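ABC transporter substrate binding protein (Ribose) (Agrobacterium vitis, PDB 4WUT) probably serves as the sugar-binding component of an ABC importer, closing its two lobes around a pyranose such as the beta-D-fucopyranose bound here. Local coordinates at residues Trp38-Val41 / Gln42-Ala45; Asp70-Asn73 / Met74-Ala78; Met270-Lys273 / Gly274-Leu278; Asn302-Pro306 / Glu307-Val311. All coordinates share one frame; numbering follows the deposited sequence.

Interaction 1 (Trp38-Val41 / Gln42-Ala45). With FCB (beta-D-fucopyranose), chain E.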
loop_
_atom_site.group_PDB
_atom_site.type_symbol
_atom_site.label_atom_id
_atom_site.label_comp_id
_atom_site.label_asym_id
_atom_site.label_seq_id
_atom_site.Cartn_x
_atom_site.Cartn_y
_atom_site.Cartn_z
ATOM N N TRP A 38 4.685 -3.258 6.229
ATOM C CA TRP A 38 6.091 -3.130 5.839
ATOM C C TRP A 38 6.936 -4.224 6.477
ATOM O O TRP A 38 7.921 -4.659 5.887
ATOM C CB TRP A 38 6.660 -1.725 6.130
ATOM C CG TRP A 38 6.003 -0.667 5.286
ATOM C CD1 TRP A 38 5.224 0.364 5.712
ATOM C CD2 TRP A 38 6.034 -0.577 3.855
ATOM N NE1 TRP A 38 4.780 1.100 4.636
ATOM C CE2 TRP A 38 5.259 0.535 3.488
ATOM C CE3 TRP A 38 6.638 -1.332 2.859
ATOM C CZ2 TRP A 38 5.069 0.905 2.157
ATOM C CZ3 TRP A 38 6.450 -0.965 1.540
ATOM C CH2 TRP A 38 5.687 0.149 1.202
ATOM N N GLN A 39 6.528 -4.725 7.645
ATOM C CA GLN A 39 7.252 -5.837 8.243
ATOM C C GLN A 39 7.094 -7.130 7.430
ATOM O O GLN A 39 7.982 -7.983 7.427
ATOM C CB GLN A 39 6.827 -6.025 9.698
ATOM C CG GLN A 39 7.394 -4.927 10.590
ATOM C CD GLN A 39 6.651 -4.756 11.906
ATOM O OE1 GLN A 39 5.764 -5.536 12.249
ATOM N NE2 GLN A 39 7.011 -3.710 12.649
ATOM N N ASN A 40 5.962 -7.279 6.747
ATOM C CA ASN A 40 5.795 -8.426 5.849
ATOM C C ASN A 40 6.647 -8.273 4.577
ATOM O O ASN A 40 7.205 -9.252 4.078
ATOM C CB ASN A 40 4.335 -8.645 5.483
ATOM C CG ASN A 40 4.037 -10.103 5.133
ATOM O OD1 ASN A 40 4.466 -11.024 5.838
ATOM N ND2 ASN A 40 3.341 -10.321 4.014
ATOM N N VAL A 41 6.769 -7.050 4.069
ATOM C CA VAL A 41 7.724 -6.800 2.991
ATOM C C VAL A 41 9.141 -7.171 3.453
ATOM O O VAL A 41 9.864 -7.850 2.728
ATOM C CB VAL A 41 7.670 -5.343 2.530
ATOM C CG1 VAL A 41 8.776 -5.060 1.500
ATOM C CG2 VAL A 41 6.295 -5.038 1.960
ATOM N N GLN A 42 9.515 -6.760 4.672
ATOM C CA GLN A 42 10.824 -7.136 5.224
ATOM C C GLN A 42 10.998 -8.659 5.274
ATOM O O GLN A 42 12.068 -9.174 4.989
ATOM C CB GLN A 42 11.017 -6.558 6.626
ATOM C CG GLN A 42 12.383 -6.901 7.229
ATOM C CD GLN A 42 12.582 -6.298 8.603
ATOM O OE1 GLN A 42 11.621 -6.028 9.337
ATOM N NE2 GLN A 42 13.837 -6.094 8.966
ATOM N N LYS A 43 9.950 -9.368 5.680
ATOM C CA LYS A 43 9.998 -10.826 5.734
ATOM C C LYS A 43 10.383 -11.426 4.375
ATOM O O LYS A 43 11.235 -12.312 4.300
ATOM C CB LYS A 43 8.649 -11.369 6.218
ATOM C CG LYS A 43 8.661 -12.845 6.574
ATOM C CD LYS A 43 7.332 -13.273 7.204
ATOM C CE LYS A 43 7.174 -14.790 7.181
ATOM N NZ LYS A 43 5.797 -15.211 7.580
ATOM N N GLY A 44 9.742 -10.945 3.316
ATOM C CA GLY A 44 10.037 -11.393 1.964
ATOM C C GLY A 44 11.463 -11.063 1.562
ATOM O O GLY A 44 12.158 -11.886 0.976
ATOM N N ALA A 45 11.903 -9.853 1.865
ATOM C CA ALA A 45 13.276 -9.465 1.544
ATOM C C ALA A 45 14.296 -10.350 2.267
ATOM O O ALA A 45 15.322 -10.747 1.702
ATOM C CB ALA A 45 13.499 -8.007 1.886
HETATM C C1 FCB E . -0.326 -0.288 1.786
HETATM C C2 FCB E . 0.192 0.703 0.753
HETATM C C3 FCB E . 1.478 1.217 1.110
HETATM C C4 FCB E . 1.459 1.790 2.552
HETATM C C5 FCB E . 0.878 0.654 3.439
HETATM C C6 FCB E . 0.787 1.062 4.938
HETATM O O1 FCB E . -1.635 -0.454 1.509
HETATM O O2 FCB E . 0.306 -0.037 -0.495
HETATM O O3 FCB E . 1.792 2.254 0.146
HETATM O O4 FCB E . 0.681 3.011 2.627
HETATM O O5 FCB E . -0.391 0.355 3.051
HETATM O O HOH W 1 9.767 -8.625 9.447
HETATM O O HOH W 2 4.029 -13.694 5.862
#
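Gln39 O is gripped by two donors: Lys43 N reaches it at 3.0 Å, and a water donates to Gln39 O at 2.8 Å. The same water also donates to Gln42 OE1 and ties the end of Gln42 back to the preceding turn; the side chain gets there because CG stands anti to the backbone N (chi1 -179°) and the chain beyond runs extended, its CB resting 3.4 Å from Gln39 O. Gln42 N itself donates to Trp38 O at 2.9 Å, and Gly44 N and Ala45 N repeat the i to i+4 pattern to Asn40 O and Val41 O, as expected of a regular helix.

A second water links the side chains of Asn40 and Lys43. It donates to Asn40 OD1 at 2.7 Å and accepts from Lys43 NZ at 2.9 Å, while Lys43 CD passes 3.9 Å from Asn40 OD1. The other end of the same amide, ND2, bonds to Ser267 OG at the start of helix 267-282.

The end of Trp38 leads away from 42-45, and CZ2 lies 3.7 Å from C4 of beta-D-fucopyranose. The helix of the beta-alpha-beta unit 25-60 thus presents an indole to the ligand at one end, while bridging waters join its polar groups farther along. The closest approaches of the indole to the sugar are to carbon atoms, so it probably adds apolar contact while its N-H is held by Glu65, a pocket residue that also bonds the sugar.

Interaction 2 (Asp70-Asn73 / Met74-Ala78)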
loop_
_atom_site.group_PDB
_atom_site.type_symbol
_atom_site.label_atom_id
_atom_site.label_comp_id
_atom_site.label_asym_id
_atom_site.label_seq_id
_atom_site.Cartn_x
_atom_site.Cartn_y
_atom_site.Cartn_z
ATOM N N ASP A 70 12.542 13.023 5.613
ATOM C CA ASP A 70 13.344 12.022 6.296
ATOM C C ASP A 70 13.671 10.864 5.371
ATOM O O ASP A 70 14.767 10.311 5.434
ATOM C CB ASP A 70 12.623 11.511 7.546
ATOM C CG ASP A 70 12.710 12.472 8.713
ATOM O OD1 ASP A 70 13.531 13.422 8.678
ATOM O OD2 ASP A 70 11.966 12.260 9.695
ATOM N N GLN A 71 12.715 10.460 4.523
ATOM C CA GLN A 71 12.996 9.378 3.592
ATOM C C GLN A 71 13.997 9.807 2.518
ATOM O O GLN A 71 14.870 9.030 2.148
ATOM C CB GLN A 71 11.725 8.799 2.954
ATOM C CG GLN A 71 11.994 7.415 2.389
ATOM C CD GLN A 71 10.922 6.917 1.459
ATOM O OE1 GLN A 71 10.534 7.593 0.499
ATOM N NE2 GLN A 71 10.468 5.703 1.710
ATOM N N VAL A 72 13.859 11.031 2.016
ATOM C CA VAL A 72 14.824 11.564 1.068
ATOM C C VAL A 72 16.233 11.488 1.670
ATOM O O VAL A 72 17.179 11.038 1.047
ATOM C CB VAL A 72 14.495 13.018 0.712
ATOM C CG1 VAL A 72 15.652 13.691 -0.024
ATOM C CG2 VAL A 72 13.193 13.106 -0.132
ATOM N N ASN A 73 16.366 11.955 2.900
ATOM C CA ASN A 73 17.647 11.900 3.584
ATOM C C ASN A 73 18.235 10.470 3.634
ATOM O O ASN A 73 19.441 10.269 3.402
ATOM C CB ASN A 73 17.477 12.522 4.976
ATOM C CG ASN A 73 18.715 12.422 5.814
ATOM O OD1 ASN A 73 18.910 11.446 6.542
ATOM N ND2 ASN A 73 19.555 13.446 5.745
HETATM N N MSE A 74 17.390 9.479 3.908
HETATM C CA MSE A 74 17.827 8.086 3.930
HETATM C C MSE A 74 18.359 7.603 2.593
HETATM O O MSE A 74 19.370 6.917 2.538
HETATM C CB MSE A 74 16.707 7.164 4.374
HETATM C CG MSE A 74 16.429 7.285 5.821
HETATM SE SE MSE A 74 15.074 5.978 6.366
HETATM C CE MSE A 74 15.065 6.419 8.263
ATOM N N VAL A 75 17.655 7.932 1.515
ATOM C CA VAL A 75 18.113 7.513 0.205
ATOM C C VAL A 75 19.438 8.233 -0.166
ATOM O O VAL A 75 20.404 7.606 -0.639
ATOM C CB VAL A 75 17.032 7.786 -0.853
ATOM C CG1 VAL A 75 17.556 7.450 -2.230
ATOM C CG2 VAL A 75 15.749 7.020 -0.547
ATOM N N GLU A 76 19.512 9.537 0.092
ATOM C CA GLU A 76 20.733 10.281 -0.170
ATOM C C GLU A 76 21.894 9.660 0.577
ATOM O O GLU A 76 22.997 9.546 0.056
ATOM C CB GLU A 76 20.588 11.722 0.312
ATOM C CG GLU A 76 19.683 12.578 -0.536
ATOM C CD GLU A 76 19.468 13.943 0.098
ATOM O OE1 GLU A 76 19.872 14.146 1.283
ATOM O OE2 GLU A 76 18.887 14.812 -0.571
ATOM N N ASN A 77 21.661 9.315 1.834
ATOM C CA ASN A 77 22.700 8.745 2.658
ATOM C C ASN A 77 23.166 7.383 2.148
ATOM O O ASN A 77 24.352 7.061 2.191
ATOM C CB ASN A 77 22.217 8.648 4.104
ATOM C CG ASN A 77 22.105 10.017 4.782
ATOM O OD1 ASN A 77 22.650 11.010 4.296
ATOM N ND2 ASN A 77 21.407 10.056 5.912
ATOM N N ALA A 78 22.214 6.594 1.654
ATOM C CA ALA A 78 22.532 5.301 1.047
ATOM C C ALA A 78 23.437 5.498 -0.172
ATOM O O ALA A 78 24.406 4.772 -0.367
ATOM C CB ALA A 78 21.252 4.548 0.677
#
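Backbone hydrogen bonds give the frame of the contact between Asp70-Asn73 and Met74-Ala78: Met74 N, Val75 N, Glu76 N and Asn77 N donate in turn to the carbonyls of Asp70, Gln71, Val72 and Asn73. The straightest is Glu76 N to Val72 O, 2.9 Å with an N-H...O angle of 174°.

Among the polar side chains, the amides of Asn73 and Asn77 meet one turn apart. Asn73 OD1 and Asn77 ND2 are 2.9 Å from each other, and the two amide planes stand almost perpendicular, 85° apart. Asn77 CG lies beside its own backbone N (chi1 -71°), which folds the amide back over the previous turn and brings CG to 3.0 Å from Asn73 O.

This is one amphipathic helix, 68-80, packed against the parallel sheet of its lobe in the periplasmic binding protein fold. Gln71 and Val75 face inward onto Ile29 and Leu88 of strands 25-29 and 85-88, and the buried Gln71 amide is satisfied at both ends, by Ser91 N on OE1 and by Ala89 O and Val30 O on NE2.

Apolar and mixed contacts complete the set. Glu76 crosses Val72 obliquely, its OE2 3.5 Å from Val72 CG1, and its CG sits 3.3 Å from Val72 O. The extended selenomethionine at 74 leads away from the preceding turn, but its CG still touches Asp70 O at 3.5 Å, and Val75 CG2 lies equally close to Gln71 O.

Interaction 3 (Met270-Lys273 / Gly274-Leu278)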
loop_
_atom_site.group_PDB
_atom_site.type_symbol
_atom_site.label_atom_id
_atom_site.label_comp_id
_atom_site.label_asym_id
_atom_site.label_seq_id
_atom_site.Cartn_x
_atom_site.Cartn_y
_atom_site.Cartn_z
HETATM N N MSE A 270 6.605 -8.442 -2.890
HETATM C CA MSE A 270 7.321 -7.217 -3.208
HETATM C C MSE A 270 8.714 -7.253 -2.602
HETATM O O MSE A 270 9.703 -6.860 -3.237
HETATM C CB MSE A 270 6.560 -5.998 -2.693
HETATM C CG MSE A 270 5.252 -5.719 -3.422
HETATM SE SE MSE A 270 4.368 -4.169 -2.633
HETATM C CE MSE A 270 2.528 -4.633 -3.024
ATOM N N GLY A 271 8.807 -7.714 -1.360
ATOM C CA GLY A 271 10.090 -7.830 -0.703
ATOM C C GLY A 271 10.959 -8.922 -1.317
ATOM O O GLY A 271 12.123 -8.690 -1.622
ATOM N N GLU A 272 10.405 -10.124 -1.504
ATOM C CA GLU A 272 11.199 -11.243 -1.981
ATOM C C GLU A 272 11.663 -11.004 -3.420
ATOM O O GLU A 272 12.862 -11.095 -3.720
ATOM C CB GLU A 272 10.401 -12.548 -1.895
ATOM C CG GLU A 272 11.249 -13.805 -2.013
ATOM C CD GLU A 272 10.412 -15.063 -2.095
ATOM O OE1 GLU A 272 9.259 -14.984 -2.567
ATOM O OE2 GLU A 272 10.914 -16.128 -1.682
ATOM N N LYS A 273 10.719 -10.693 -4.305
ATOM C CA LYS A 273 11.062 -10.472 -5.711
ATOM C C LYS A 273 11.767 -9.141 -5.917
ATOM O O LYS A 273 12.530 -8.971 -6.872
ATOM C CB LYS A 273 9.840 -10.555 -6.620
ATOM C CG LYS A 273 10.235 -10.583 -8.092
ATOM C CD LYS A 273 9.262 -11.321 -8.946
ATOM C CE LYS A 273 9.739 -11.271 -10.397
ATOM N NZ LYS A 273 9.141 -12.329 -11.243
ATOM N N GLY A 274 11.544 -8.205 -5.014
ATOM C CA GLY A 274 12.302 -6.958 -5.055
ATOM C C GLY A 274 13.792 -7.226 -4.902
ATOM O O GLY A 274 14.628 -6.756 -5.704
ATOM N N VAL A 275 14.146 -7.966 -3.857
ATOM C CA VAL A 275 15.536 -8.307 -3.608
ATOM C C VAL A 275 16.059 -9.216 -4.741
ATOM O O VAL A 275 17.158 -9.017 -5.261
ATOM C CB VAL A 275 15.715 -8.945 -2.206
ATOM C CG1 VAL A 275 17.083 -9.566 -2.068
ATOM C CG2 VAL A 275 15.515 -7.902 -1.119
ATOM N N ASP A 276 15.265 -10.184 -5.175
ATOM C CA ASP A 276 15.740 -11.063 -6.231
ATOM C C ASP A 276 15.989 -10.287 -7.530
ATOM O O ASP A 276 16.906 -10.627 -8.292
ATOM C CB ASP A 276 14.790 -12.239 -6.445
ATOM C CG ASP A 276 14.921 -13.298 -5.345
ATOM O OD1 ASP A 276 16.008 -13.410 -4.734
ATOM O OD2 ASP A 276 13.940 -14.020 -5.086
ATOM N N THR A 277 15.212 -9.236 -7.766
ATOM C CA THR A 277 15.383 -8.439 -8.986
ATOM C C THR A 277 16.695 -7.662 -8.910
ATOM O O THR A 277 17.451 -7.571 -9.888
ATOM C CB THR A 277 14.182 -7.486 -9.207
ATOM O OG1 THR A 277 12.986 -8.270 -9.409
ATOM C CG2 THR A 277 14.419 -6.602 -10.408
ATOM N N LEU A 278 16.968 -7.097 -7.739
ATOM C CA LEU A 278 18.243 -6.413 -7.537
ATOM C C LEU A 278 19.431 -7.367 -7.668
ATOM O O LEU A 278 20.442 -7.014 -8.253
ATOM C CB LEU A 278 18.264 -5.709 -6.188
ATOM C CG LEU A 278 17.397 -4.449 -6.163
ATOM C CD1 LEU A 278 17.229 -3.957 -4.715
ATOM C CD2 LEU A 278 17.950 -3.333 -7.075
#
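Gly274 N meets Met270 O at 2.9 Å, but the N-H...O angle of 128° makes this a weak bond. Val275 N donates to Gly271 O at 3.1 Å, and Val275 CG2 rests 3.5 Å from the same carbonyl oxygen.

Asp276 N bonds to Glu272 O. The Asp276 carboxylate runs alongside that of Glu272, their planes 31° apart and Glu272 OE2 5.0 Å from Asp276 OD2; these like charges probably disfavour each other mildly, and Lys51 gives Glu272 a long, weak ion pair.

Thr277 grips one acceptor, Lys273 O, with two donors. OG1 donates to Lys273 O at 2.7 Å and Thr277 N to the same atom at 2.8 Å, from opposite faces of the carbonyl plane. With OG1 turned beside its own backbone N (chi1 -63°), the hydroxyl reaches back one turn, and a polar group in a buried position is satisfied within the helix.

Around this stretch of helix 267-282, Val275 and Asp276 touch helix 36-49, Thr277 packs on Ile291 and Val111 of strands 290-298 and 110-113, and Leu278 also meets Val111.

Interaction 4 (Asn302-Pro306 / Glu307-Val311)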
loop_
_atom_site.group_PDB
_atom_site.type_symbol
_atom_site.label_atom_id
_atom_site.label_comp_id
_atom_site.label_asym_id
_atom_site.label_seq_id
_atom_site.Cartn_x
_atom_site.Cartn_y
_atom_site.Cartn_z
ATOM N N ASN A 302 -14.022 -16.431 0.979
ATOM C CA ASN A 302 -12.754 -17.010 0.523
ATOM C C ASN A 302 -11.568 -16.848 1.476
ATOM O O ASN A 302 -10.453 -17.202 1.141
ATOM C CB ASN A 302 -12.379 -16.442 -0.849
ATOM C CG ASN A 302 -11.903 -15.018 -0.772
ATOM O OD1 ASN A 302 -12.078 -14.375 0.241
ATOM N ND2 ASN A 302 -11.306 -14.525 -1.857
ATOM N N ILE A 303 -11.815 -16.352 2.679
ATOM C CA ILE A 303 -10.714 -16.015 3.579
ATOM C C ILE A 303 -9.781 -17.173 3.990
ATOM O O ILE A 303 -8.610 -16.949 4.326
ATOM C CB ILE A 303 -11.236 -15.288 4.828
ATOM C CG1 ILE A 303 -10.064 -14.738 5.650
ATOM C CG2 ILE A 303 -12.110 -16.204 5.632
ATOM C CD1 ILE A 303 -10.456 -13.668 6.666
ATOM N N ASP A 304 -10.290 -18.403 3.946
ATOM C CA ASP A 304 -9.463 -19.562 4.263
ATOM C C ASP A 304 -8.998 -20.336 3.028
ATOM O O ASP A 304 -8.372 -21.393 3.144
ATOM C CB ASP A 304 -10.220 -20.516 5.189
ATOM C CG ASP A 304 -10.504 -19.907 6.551
ATOM O OD1 ASP A 304 -9.547 -19.427 7.203
ATOM O OD2 ASP A 304 -11.682 -19.917 6.971
ATOM N N LYS A 305 -9.295 -19.835 1.841
ATOM C CA LYS A 305 -8.780 -20.494 0.642
ATOM C C LYS A 305 -7.262 -20.286 0.523
ATOM O O LYS A 305 -6.730 -19.293 1.027
ATOM C CB LYS A 305 -9.481 -19.964 -0.596
ATOM C CG LYS A 305 -10.934 -20.341 -0.680
ATOM C CD LYS A 305 -11.476 -20.024 -2.064
ATOM C CE LYS A 305 -12.719 -20.802 -2.350
ATOM N NZ LYS A 305 -12.949 -20.955 -3.808
ATOM N N PRO A 306 -6.554 -21.200 -0.149
ATOM C CA PRO A 306 -5.106 -20.983 -0.264
ATOM C C PRO A 306 -4.713 -19.634 -0.891
ATOM O O PRO A 306 -3.712 -19.046 -0.482
ATOM C CB PRO A 306 -4.660 -22.124 -1.170
ATOM C CG PRO A 306 -5.632 -23.214 -0.874
ATOM C CD PRO A 306 -6.952 -22.538 -0.628
ATOM N N GLU A 307 -5.475 -19.155 -1.866
ATOM C CA GLU A 307 -5.137 -17.915 -2.568
ATOM C C GLU A 307 -5.141 -16.729 -1.606
ATOM O O GLU A 307 -4.336 -15.779 -1.730
ATOM C CB GLU A 307 -6.114 -17.714 -3.731
ATOM C CG GLU A 307 -6.677 -16.333 -3.933
ATOM C CD GLU A 307 -7.402 -16.203 -5.277
ATOM O OE1 GLU A 307 -8.459 -16.860 -5.450
ATOM O OE2 GLU A 307 -6.901 -15.457 -6.157
ATOM N N ALA A 308 -6.019 -16.794 -0.615
ATOM C CA ALA A 308 -6.070 -15.748 0.396
ATOM C C ALA A 308 -4.977 -15.960 1.437
ATOM O O ALA A 308 -4.258 -15.026 1.776
ATOM C CB ALA A 308 -7.424 -15.699 1.042
ATOM N N LYS A 309 -4.837 -17.190 1.924
ATOM C CA LYS A 309 -3.804 -17.509 2.907
ATOM C C LYS A 309 -2.394 -17.135 2.442
ATOM O O LYS A 309 -1.564 -16.736 3.256
ATOM C CB LYS A 309 -3.876 -18.981 3.278
ATOM C CG LYS A 309 -5.035 -19.300 4.186
ATOM C CD LYS A 309 -5.125 -20.795 4.382
ATOM C CE LYS A 309 -6.072 -21.182 5.498
ATOM N NZ LYS A 309 -5.329 -21.461 6.756
ATOM N N ASN A 310 -2.145 -17.209 1.137
ATOM C CA ASN A 310 -0.839 -16.884 0.572
ATOM C C ASN A 310 -0.428 -15.409 0.717
ATOM O O ASN A 310 0.766 -15.077 0.708
ATOM C CB ASN A 310 -0.811 -17.287 -0.902
ATOM C CG ASN A 310 0.535 -16.999 -1.579
ATOM O OD1 ASN A 310 1.586 -17.531 -1.182
ATOM N ND2 ASN A 310 0.500 -16.190 -2.632
ATOM N N VAL A 311 -1.406 -14.522 0.850
ATOM C CA VAL A 311 -1.105 -13.089 0.948
ATOM C C VAL A 311 -1.468 -12.476 2.308
ATOM O O VAL A 311 -1.053 -11.364 2.605
ATOM C CB VAL A 311 -1.782 -12.276 -0.184
ATOM C CG1 VAL A 311 -1.161 -12.630 -1.531
ATOM C CG2 VAL A 311 -3.283 -12.495 -0.206
HETATM O O HOH W 3 -10.562 -16.423 -4.036
#
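Lys305 O takes a nearly linear hydrogen bond from Lys309 N, 3.0 Å with an N-H...O angle of 177°, and a weak one from Ala308 N at 129°. Asn310 N donates to Pro306 O at 2.9 Å. A bridging water supplies the side-chain link: it accepts from Asn302 ND2 at 3.0 Å and donates to Glu307 OE1 at 2.6 Å. The Asn302 amide is also held by the end of strand 290-298 and the residue after it, ND2 by Val297 O and OD1 by Thr299 N, so ND2 has the water as well as Val297 O as a partner.

Before the helix the chain makes a type I beta turn from Asn302 to Lys305, closed by Lys305 N on Asn302 O, and it runs directly into helix 306-309. Lys305 occupies the N-cap position and Pro306 opens the helix, where its lack of an N-H costs no helical bond.

Farther out, Ala308 CB tucks into the turn, 3.4 Å from Asn302 O, and also lies on Val298 of strand 290-298. The aliphatic part of Lys309 folds back over the turn: CG sits beside the backbone N (chi1 -75°), and the chain runs extended as far as CE, which comes to 3.3 Å from Asp304 O. The chain then bends at chi4, and NZ ends 4.7 Å from Asp304 OD1, opposite charges near each other but not in contact, probably a mild attraction; the same carboxylate makes a long, weak ion pair with Lys255. On the buried side, Ile303 packs against Val254 and Lys255 of helix 248-255 and against Val298.

From the N terminus, interaction 1 lies on helix 36-49, interaction 2 on helix 68-80, interaction 3 on helix 267-282, and interaction 4 on the turn and short helix near the C terminus. Each is local and closes no long loop; they follow in series without nesting or crossing. Interactions 1 and 3, far apart in sequence, touch directly: Ala45 CB lies 3.6 Å from Val275 CG2, and Gly44 O 3.4 Å from Glu272 CB, so early and late helices pack together. Interaction 2 stands apart, its centre about 20 Å from each of theirs. Interaction 4, with its centre about 36 Å from that of interaction 2, follows strand 290-298, against which residues of interaction 3 also pack.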